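Local coordinates for protein chorismate synthase (PDB 1SQ1) that probably catalyses the FMNH2-dependent anti-1,4-elimination of phosphate from 5-enolpyruvylshikimate-3-phosphate to give chorismate, the branch point of aromatic amino acid biosynthesis, at residues 28-34 against 71-75; 4-8 against 341-346; 160-164 against 180-184. All blocks are in the same frame, centred on the assembly; numbering follows the deposited sequence.

Contact 1: 28-34 against 71-75. With SO4 (sulfate ion), chain C.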
loop_
_atom_site.group_PDB
_atom_site.type_symbol
_atom_site.label_atom_id
_atom_site.label_comp_id
_atom_site.label_asym_id
_atom_site.label_seq_id
_atom_site.Cartn_x
_atom_site.Cartn_y
_atom_site.Cartn_z
HETATM N N MSE A 28 -3.381 -4.503 -15.271
HETATM C CA MSE A 28 -3.746 -4.180 -16.645
HETATM C C MSE A 28 -5.169 -4.621 -16.932
HETATM O O MSE A 28 -5.559 -5.744 -16.618
HETATM C CB MSE A 28 -2.786 -4.849 -17.629
HETATM C CG MSE A 28 -1.471 -4.098 -17.796
HETATM SE SE MSE A 28 -1.552 -2.700 -19.144
HETATM C CE MSE A 28 -2.321 -1.243 -18.125
ATOM N N PRO A 29 -5.978 -3.727 -17.521
ATOM C CA PRO A 29 -7.364 -4.098 -17.821
ATOM C C PRO A 29 -7.426 -5.168 -18.906
ATOM O O PRO A 29 -6.526 -5.271 -19.736
ATOM C CB PRO A 29 -8.000 -2.770 -18.236
ATOM C CG PRO A 29 -6.859 -1.985 -18.770
ATOM C CD PRO A 29 -5.714 -2.318 -17.855
ATOM N N ALA A 30 -8.470 -5.988 -18.888
ATOM C CA ALA A 30 -8.591 -7.041 -19.888
ATOM C C ALA A 30 -9.022 -6.439 -21.223
ATOM O O ALA A 30 -9.516 -5.307 -21.296
ATOM C CB ALA A 30 -9.585 -8.083 -19.431
ATOM N N GLY A 31 -8.803 -7.199 -22.283
ATOM C CA GLY A 31 -9.174 -6.725 -23.597
ATOM C C GLY A 31 -8.302 -5.602 -24.113
ATOM O O GLY A 31 -8.781 -4.490 -24.336
ATOM N N VAL A 32 -7.013 -5.883 -24.278
ATOM C CA VAL A 32 -6.077 -4.897 -24.812
ATOM C C VAL A 32 -5.215 -5.599 -25.853
ATOM O O VAL A 32 -4.605 -6.647 -25.587
ATOM C CB VAL A 32 -5.168 -4.253 -23.715
ATOM C CG1 VAL A 32 -4.110 -3.374 -24.376
ATOM C CG2 VAL A 32 -6.005 -3.374 -22.778
ATOM N N LYS A 33 -5.200 -5.024 -27.051
ATOM C CA LYS A 33 -4.445 -5.581 -28.157
ATOM C C LYS A 33 -2.985 -5.669 -27.715
ATOM O O LYS A 33 -2.310 -4.659 -27.543
ATOM C CB LYS A 33 -4.611 -4.679 -29.390
ATOM C CG LYS A 33 -4.118 -5.288 -30.700
ATOM C CD LYS A 33 -2.619 -5.063 -30.881
ATOM C CE LYS A 33 -1.962 -6.118 -31.797
ATOM N NZ LYS A 33 -0.503 -5.803 -32.068
ATOM N N PHE A 34 -2.503 -6.887 -27.503
ATOM C CA PHE A 34 -1.130 -7.065 -27.068
ATOM C C PHE A 34 -0.166 -7.172 -28.249
ATOM O O PHE A 34 -0.057 -8.218 -28.890
ATOM C CB PHE A 34 -1.030 -8.300 -26.168
ATOM C CG PHE A 34 0.277 -8.410 -25.435
ATOM C CD1 PHE A 34 1.343 -9.113 -25.987
ATOM C CD2 PHE A 34 0.444 -7.799 -24.193
ATOM C CE1 PHE A 34 2.556 -9.213 -25.313
ATOM C CE2 PHE A 34 1.654 -7.890 -23.509
ATOM C CZ PHE A 34 2.713 -8.602 -24.071
ATOM N N GLY A 71 -3.862 -12.868 -28.470
ATOM C CA GLY A 71 -3.509 -11.499 -28.825
ATOM C C GLY A 71 -4.048 -10.391 -27.937
ATOM O O GLY A 71 -3.690 -9.225 -28.114
ATOM N N TYR A 72 -4.906 -10.742 -26.983
ATOM C CA TYR A 72 -5.480 -9.751 -26.080
ATOM C C TYR A 72 -5.163 -10.012 -24.607
ATOM O O TYR A 72 -4.949 -11.154 -24.191
ATOM C CB TYR A 72 -6.994 -9.673 -26.286
ATOM C CG TYR A 72 -7.388 -8.941 -27.548
ATOM C CD1 TYR A 72 -7.052 -9.441 -28.805
ATOM C CD2 TYR A 72 -8.064 -7.723 -27.483
ATOM C CE1 TYR A 72 -7.378 -8.744 -29.972
ATOM C CE2 TYR A 72 -8.396 -7.015 -28.641
ATOM C CZ TYR A 72 -8.050 -7.531 -29.884
ATOM O OH TYR A 72 -8.374 -6.839 -31.031
ATOM N N THR A 73 -5.117 -8.941 -23.822
ATOM C CA THR A 73 -4.829 -9.072 -22.402
ATOM C C THR A 73 -6.045 -9.666 -21.722
ATOM O O THR A 73 -7.181 -9.294 -22.009
ATOM C CB THR A 73 -4.497 -7.712 -21.743
ATOM O OG1 THR A 73 -5.619 -6.823 -21.853
ATOM C CG2 THR A 73 -3.282 -7.085 -22.410
ATOM N N THR A 74 -5.788 -10.594 -20.814
ATOM C CA THR A 74 -6.836 -11.273 -20.082
ATOM C C THR A 74 -7.310 -10.461 -18.886
ATOM O O THR A 74 -8.435 -10.619 -18.418
ATOM C CB THR A 74 -6.329 -12.630 -19.597
ATOM O OG1 THR A 74 -5.266 -12.440 -18.653
ATOM C CG2 THR A 74 -5.791 -13.429 -20.775
ATOM N N GLY A 75 -6.447 -9.574 -18.403
ATOM C CA GLY A 75 -6.794 -8.765 -17.253
ATOM C C GLY A 75 -6.090 -9.299 -16.028
ATOM O O GLY A 75 -6.235 -8.758 -14.942
HETATM S S SO4 C . -3.724 -16.201 -18.342
HETATM O O1 SO4 C . -2.673 -15.967 -19.366
HETATM O O2 SO4 C . -4.833 -16.977 -18.963
HETATM O O3 SO4 C . -3.136 -16.967 -17.207
HETATM O O4 SO4 C . -4.246 -14.894 -17.852
#
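Gly31 N donates to Thr73 O over 2.7 Å, and Phe34 N reaches Gly71 O over the same 2.7 Å; these are the shortest bonds joining the two segments. Between them Thr73 N bonds to Val32 O (2.9 Å), tying the loop that leads from strand 21-26 to helix 36-45 along short strand 72-73, the partner of 68-69 in a two-stranded antiparallel sheet; Lys33 and Tyr72 form a single beta bridge. A side-chain bond joins them too: Thr73 OG1, set between the backbone N and the carbonyl carbon (chi1 61°), donates to Pro29 O (2.8 Å) in the carbonyl plane, on a lone pair. Thr73 CG2 lies against Val32 CB (3.6 Å) and at the edge of the Phe34 ring. Tyr72 lays one ring face over Lys33 CA, a CH-pi contact of 4.2 Å from CA to the ring centroid. Thr74 turns away, and Thr74 OG1 bonds to O4 (2.8 Å) of a sulfate ion, probably from the crystallisation liquor, which Ser124 N of the third subunit also holds. Phe34 packs on Val137 and Met140 of helix 128-143. Because main-chain groups supply most polar links, the pairing rests chiefly on backbone shape, with buried Thr73 both a polar and an apolar joint.

Contact 2: 4-8 against 341-346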
loop_
_atom_site.group_PDB
_atom_site.type_symbol
_atom_site.label_atom_id
_atom_site.label_comp_id
_atom_site.label_asym_id
_atom_site.label_seq_id
_atom_site.Cartn_x
_atom_site.Cartn_y
_atom_site.Cartn_z
ATOM N N PHE A 4 6.092 -1.642 -8.121
ATOM C CA PHE A 4 5.889 -0.225 -8.345
ATOM C C PHE A 4 4.496 0.130 -8.867
ATOM O O PHE A 4 3.929 -0.580 -9.698
ATOM C CB PHE A 4 6.967 0.255 -9.317
ATOM C CG PHE A 4 6.828 1.688 -9.739
ATOM C CD1 PHE A 4 6.503 2.003 -11.049
ATOM C CD2 PHE A 4 7.067 2.721 -8.840
ATOM C CE1 PHE A 4 6.418 3.326 -11.464
ATOM C CE2 PHE A 4 6.987 4.052 -9.244
ATOM C CZ PHE A 4 6.663 4.356 -10.560
ATOM N N GLY A 5 3.955 1.241 -8.366
ATOM C CA GLY A 5 2.646 1.706 -8.787
ATOM C C GLY A 5 1.522 1.487 -7.789
ATOM O O GLY A 5 1.577 0.569 -6.966
ATOM N N THR A 6 0.496 2.334 -7.862
ATOM C CA THR A 6 -0.667 2.219 -6.984
ATOM C C THR A 6 -1.613 1.129 -7.485
ATOM O O THR A 6 -1.801 0.115 -6.828
ATOM C CB THR A 6 -1.474 3.513 -6.939
ATOM O OG1 THR A 6 -0.603 4.622 -6.704
ATOM C CG2 THR A 6 -2.491 3.444 -5.837
ATOM N N ARG A 7 -2.205 1.344 -8.656
ATOM C CA ARG A 7 -3.140 0.384 -9.227
ATOM C C ARG A 7 -2.484 -0.534 -10.264
ATOM O O ARG A 7 -2.849 -1.706 -10.367
ATOM C CB ARG A 7 -4.325 1.129 -9.855
ATOM C CG ARG A 7 -5.506 0.254 -10.246
ATOM C CD ARG A 7 -6.366 -0.086 -9.036
ATOM N NE ARG A 7 -7.401 -1.090 -9.313
ATOM C CZ ARG A 7 -7.163 -2.303 -9.816
ATOM N NH1 ARG A 7 -8.159 -3.154 -10.027
ATOM N NH2 ARG A 7 -5.927 -2.667 -10.126
ATOM N N LEU A 8 -1.534 0.000 -11.034
ATOM C CA LEU A 8 -0.809 -0.764 -12.062
ATOM C C LEU A 8 0.587 -1.090 -11.507
ATOM O O LEU A 8 1.582 -0.456 -11.852
ATOM C CB LEU A 8 -0.666 0.068 -13.342
ATOM C CG LEU A 8 -0.623 -0.651 -14.695
ATOM C CD1 LEU A 8 0.608 -0.227 -15.483
ATOM C CD2 LEU A 8 -0.650 -2.145 -14.489
ATOM N N ALA A 341 0.125 5.166 -17.321
ATOM C CA ALA A 341 -0.827 4.081 -17.455
ATOM C C ALA A 341 -1.363 3.738 -16.085
ATOM O O ALA A 341 -2.387 3.070 -15.957
ATOM C CB ALA A 341 -0.162 2.884 -18.062
ATOM N N ASP A 342 -0.654 4.180 -15.049
ATOM C CA ASP A 342 -1.092 3.922 -13.681
ATOM C C ASP A 342 -2.128 4.985 -13.270
ATOM O O ASP A 342 -3.180 4.640 -12.751
ATOM C CB ASP A 342 0.120 3.903 -12.727
ATOM C CG ASP A 342 -0.250 3.543 -11.280
ATOM O OD1 ASP A 342 0.644 3.661 -10.412
ATOM O OD2 ASP A 342 -1.408 3.153 -11.001
ATOM N N CYS A 343 -1.854 6.263 -13.527
ATOM C CA CYS A 343 -2.812 7.312 -13.164
ATOM C C CYS A 343 -4.091 7.157 -13.965
ATOM O O CYS A 343 -5.178 7.532 -13.512
ATOM C CB CYS A 343 -2.263 8.705 -13.461
ATOM S SG CYS A 343 -0.657 9.075 -12.758
ATOM N N LEU A 344 -3.942 6.615 -15.170
ATOM C CA LEU A 344 -5.057 6.410 -16.088
ATOM C C LEU A 344 -6.110 5.493 -15.462
ATOM O O LEU A 344 -7.314 5.712 -15.628
ATOM C CB LEU A 344 -4.519 5.822 -17.403
ATOM C CG LEU A 344 -5.321 5.975 -18.693
ATOM C CD1 LEU A 344 -4.466 5.575 -19.879
ATOM C CD2 LEU A 344 -6.546 5.127 -18.608
ATOM N N LEU A 345 -5.648 4.473 -14.741
ATOM C CA LEU A 345 -6.541 3.538 -14.073
ATOM C C LEU A 345 -7.024 4.140 -12.742
ATOM O O LEU A 345 -8.192 4.023 -12.381
ATOM C CB LEU A 345 -5.817 2.211 -13.840
ATOM C CG LEU A 345 -5.364 1.522 -15.136
ATOM C CD1 LEU A 345 -4.351 0.415 -14.859
ATOM C CD2 LEU A 345 -6.576 0.962 -15.838
ATOM N N LEU A 346 -6.132 4.807 -12.024
ATOM C CA LEU A 346 -6.501 5.420 -10.759
ATOM C C LEU A 346 -7.606 6.452 -10.890
ATOM O O LEU A 346 -8.485 6.545 -10.041
ATOM C CB LEU A 346 -5.297 6.106 -10.136
ATOM C CG LEU A 346 -4.232 5.205 -9.531
ATOM C CD1 LEU A 346 -3.086 6.081 -9.053
ATOM C CD2 LEU A 346 -4.827 4.387 -8.392
#
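Asp342 offers both carboxylate oxygens to three successive amides of the 4-8 loop. Asp342 OD1 takes Thr6 N at 2.9 Å and Asp342 OD2 takes Arg7 N at 3.1 Å, each on the syn side and only slightly out of the carboxylate plane. Leu8 N, 3.2 Å from Asp342 OD2, instead comes from above that plane, on the same face as Arg7 N. The carboxylate gets there because CG stands anti to the backbone N (chi1 -176°), which carries it off the helix toward the loop. Three amides, with a salt bridge from Lys229 to OD1, should hold the buried carboxylate in a fixed rotation and probably favour its charged form. Apolar packing continues beside this tight polar centre: Leu8 CG meets Leu345 CD1 (3.9 Å), and Leu8 CD1 faces Ala341 CB. The other flank, at Thr6 and Arg7, is partly exposed. There Leu346 CD2 touches both Thr6 CG2 and Arg7 CB, each at 3.6 Å, while the polar ends go elsewhere, Thr6 OG1 to Asp224 and Arg7 NH1 to Leu346 O of the second subunit, and Leu346 O in turn accepts from Arg7 NH1 of the second subunit. The loop links strands 3-4 and 9-13 of an antiparallel sheet; Asp342 lies in the closing turns of helix 325-346, which has helix 128-143 beside Ala341 and Leu344 and helix 226-235 beside Cys343.

Contact 3: 160-164 against 180-184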
loop_
_atom_site.group_PDB
_atom_site.type_symbol
_atom_site.label_atom_id
_atom_site.label_comp_id
_atom_site.label_asym_id
_atom_site.label_seq_id
_atom_site.Cartn_x
_atom_site.Cartn_y
_atom_site.Cartn_z
ATOM N N VAL A 160 25.408 20.840 -24.980
ATOM C CA VAL A 160 23.991 20.815 -24.634
ATOM C C VAL A 160 23.127 21.619 -25.618
ATOM O O VAL A 160 23.181 22.850 -25.640
ATOM C CB VAL A 160 23.782 21.349 -23.203
ATOM C CG1 VAL A 160 22.390 21.002 -22.716
ATOM C CG2 VAL A 160 24.822 20.760 -22.283
ATOM N N SER A 161 22.327 20.920 -26.424
ATOM C CA SER A 161 21.474 21.586 -27.402
ATOM C C SER A 161 20.715 22.747 -26.810
ATOM O O SER A 161 20.046 22.608 -25.786
ATOM C CB SER A 161 20.450 20.625 -28.006
ATOM O OG SER A 161 19.422 21.360 -28.677
ATOM N N ASN A 162 20.802 23.896 -27.466
ATOM C CA ASN A 162 20.098 25.071 -26.991
ATOM C C ASN A 162 18.929 25.398 -27.929
ATOM O O ASN A 162 18.764 26.538 -28.367
ATOM C CB ASN A 162 21.069 26.246 -26.891
ATOM C CG ASN A 162 21.631 26.647 -28.242
ATOM O OD1 ASN A 162 21.765 25.807 -29.140
ATOM N ND2 ASN A 162 21.975 27.933 -28.394
ATOM N N LEU A 163 18.130 24.379 -28.240
ATOM C CA LEU A 163 16.953 24.537 -29.088
ATOM C C LEU A 163 15.714 24.642 -28.210
ATOM O O LEU A 163 15.786 24.524 -26.987
ATOM C CB LEU A 163 16.784 23.329 -30.014
ATOM C CG LEU A 163 17.344 23.340 -31.440
ATOM C CD1 LEU A 163 18.838 23.627 -31.430
ATOM C CD2 LEU A 163 17.068 21.992 -32.074
ATOM N N LYS A 164 14.569 24.847 -28.846
ATOM C CA LYS A 164 13.307 24.946 -28.130
ATOM C C LYS A 164 12.786 23.546 -27.808
ATOM O O LYS A 164 12.985 22.610 -28.581
ATOM C CB LYS A 164 12.289 25.700 -28.982
ATOM C CG LYS A 164 12.464 27.212 -28.981
ATOM C CD LYS A 164 11.981 27.787 -27.658
ATOM C CE LYS A 164 11.920 29.309 -27.670
ATOM N NZ LYS A 164 11.384 29.828 -26.374
ATOM N N CYS A 180 19.731 11.244 -30.545
ATOM C CA CYS A 180 19.976 12.680 -30.598
ATOM C C CYS A 180 18.712 13.442 -31.007
ATOM O O CYS A 180 17.993 13.007 -31.900
ATOM C CB CYS A 180 21.101 12.966 -31.600
ATOM S SG CYS A 180 21.537 14.721 -31.794
ATOM N N LEU A 181 18.451 14.575 -30.352
ATOM C CA LEU A 181 17.280 15.415 -30.650
ATOM C C LEU A 181 17.665 16.724 -31.346
ATOM O O LEU A 181 16.800 17.522 -31.703
ATOM C CB LEU A 181 16.505 15.747 -29.364
ATOM C CG LEU A 181 15.813 14.601 -28.621
ATOM C CD1 LEU A 181 15.175 15.126 -27.349
ATOM C CD2 LEU A 181 14.770 13.969 -29.520
ATOM N N ASP A 182 18.965 16.942 -31.516
ATOM C CA ASP A 182 19.489 18.134 -32.176
ATOM C C ASP A 182 20.512 17.635 -33.195
ATOM O O ASP A 182 21.660 17.372 -32.850
ATOM C CB ASP A 182 20.176 19.060 -31.162
ATOM C CG ASP A 182 20.339 20.477 -31.686
ATOM O OD1 ASP A 182 20.958 21.320 -31.004
ATOM O OD2 ASP A 182 19.833 20.757 -32.785
ATOM N N PRO A 183 20.104 17.494 -34.465
ATOM C CA PRO A 183 20.974 17.015 -35.550
ATOM C C PRO A 183 22.269 17.799 -35.765
ATOM O O PRO A 183 23.211 17.297 -36.382
ATOM C CB PRO A 183 20.053 17.055 -36.770
ATOM C CG PRO A 183 19.103 18.178 -36.441
ATOM C CD PRO A 183 18.792 17.910 -34.992
ATOM N N LYS A 184 22.312 19.021 -35.247
ATOM C CA LYS A 184 23.487 19.873 -35.382
ATOM C C LYS A 184 24.587 19.473 -34.387
ATOM O O LYS A 184 25.763 19.808 -34.572
ATOM C CB LYS A 184 23.085 21.337 -35.174
ATOM C CG LYS A 184 24.248 22.324 -35.131
ATOM C CD LYS A 184 25.072 22.337 -36.424
ATOM C CE LYS A 184 26.182 23.390 -36.344
ATOM N NZ LYS A 184 26.909 23.594 -37.626
#
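Ser161 and Asp182 meet because each carries its side chain anti to its own backbone N: Ser161 OG at chi1 165° and Asp182 CG at chi1 -162°, so that both groups extend toward each other across the two loops. There Ser161 OG donates to Asp182 OD1 over 2.8 Å, approaching from well above the carboxylate plane (59° out of it). The same hydroxyl oxygen, Ser161 OG, also receives a weak bond from Leu163 N at 3.3 Å, which makes the 161-163 bend a loosely closed ST turn. One serine oxygen thus serves as donor across the contact and as acceptor within its own loop. In the fold, the 160-164 loop leaves strand 159-160, outermost in its antiparallel sheet within this chain, and the chain returns through helix 170-175 to 180-184, just ahead of helix 186-198. Backbone bonds of Ser161 with Phe154 and of Leu181 with Val153 fasten both loops to strand 148-156. The buried Asp182 carboxylate has an apolar neighbour as well: Leu163 crosses it obliquely, both methyls turned to its oxygens and Leu163 CG 3.8 Å from Asp182 OD2. The hydroxyl would be expected to ease the burial of this charge. Phe168 and Leu185 pack against Ser161, and Leu181 turns its side chain onto Phe170 and Ala173 of helix 170-175.

Contacts 1 and 2 are neighbours, their centres about 16 Å apart, and they touch directly: Met28 and Pro29 of contact 1 pack on Leu8 and Leu345 of contact 2. Both lie beside helix 128-143 and border the second subunit. Contact 3 stands across the chain's centre, its nearest atoms about 21 Å from contact 2 and about 25 Å from contact 1, beside strand 159-160 of a second antiparallel sheet. Contact 2 is buried and centres on one carboxylate held by backbone amides; contact 3, also buried but much smaller, pairs its carboxylate with a hydroxyl instead. Contact 1, partly exposed, relies mainly on backbone-to-backbone bonds.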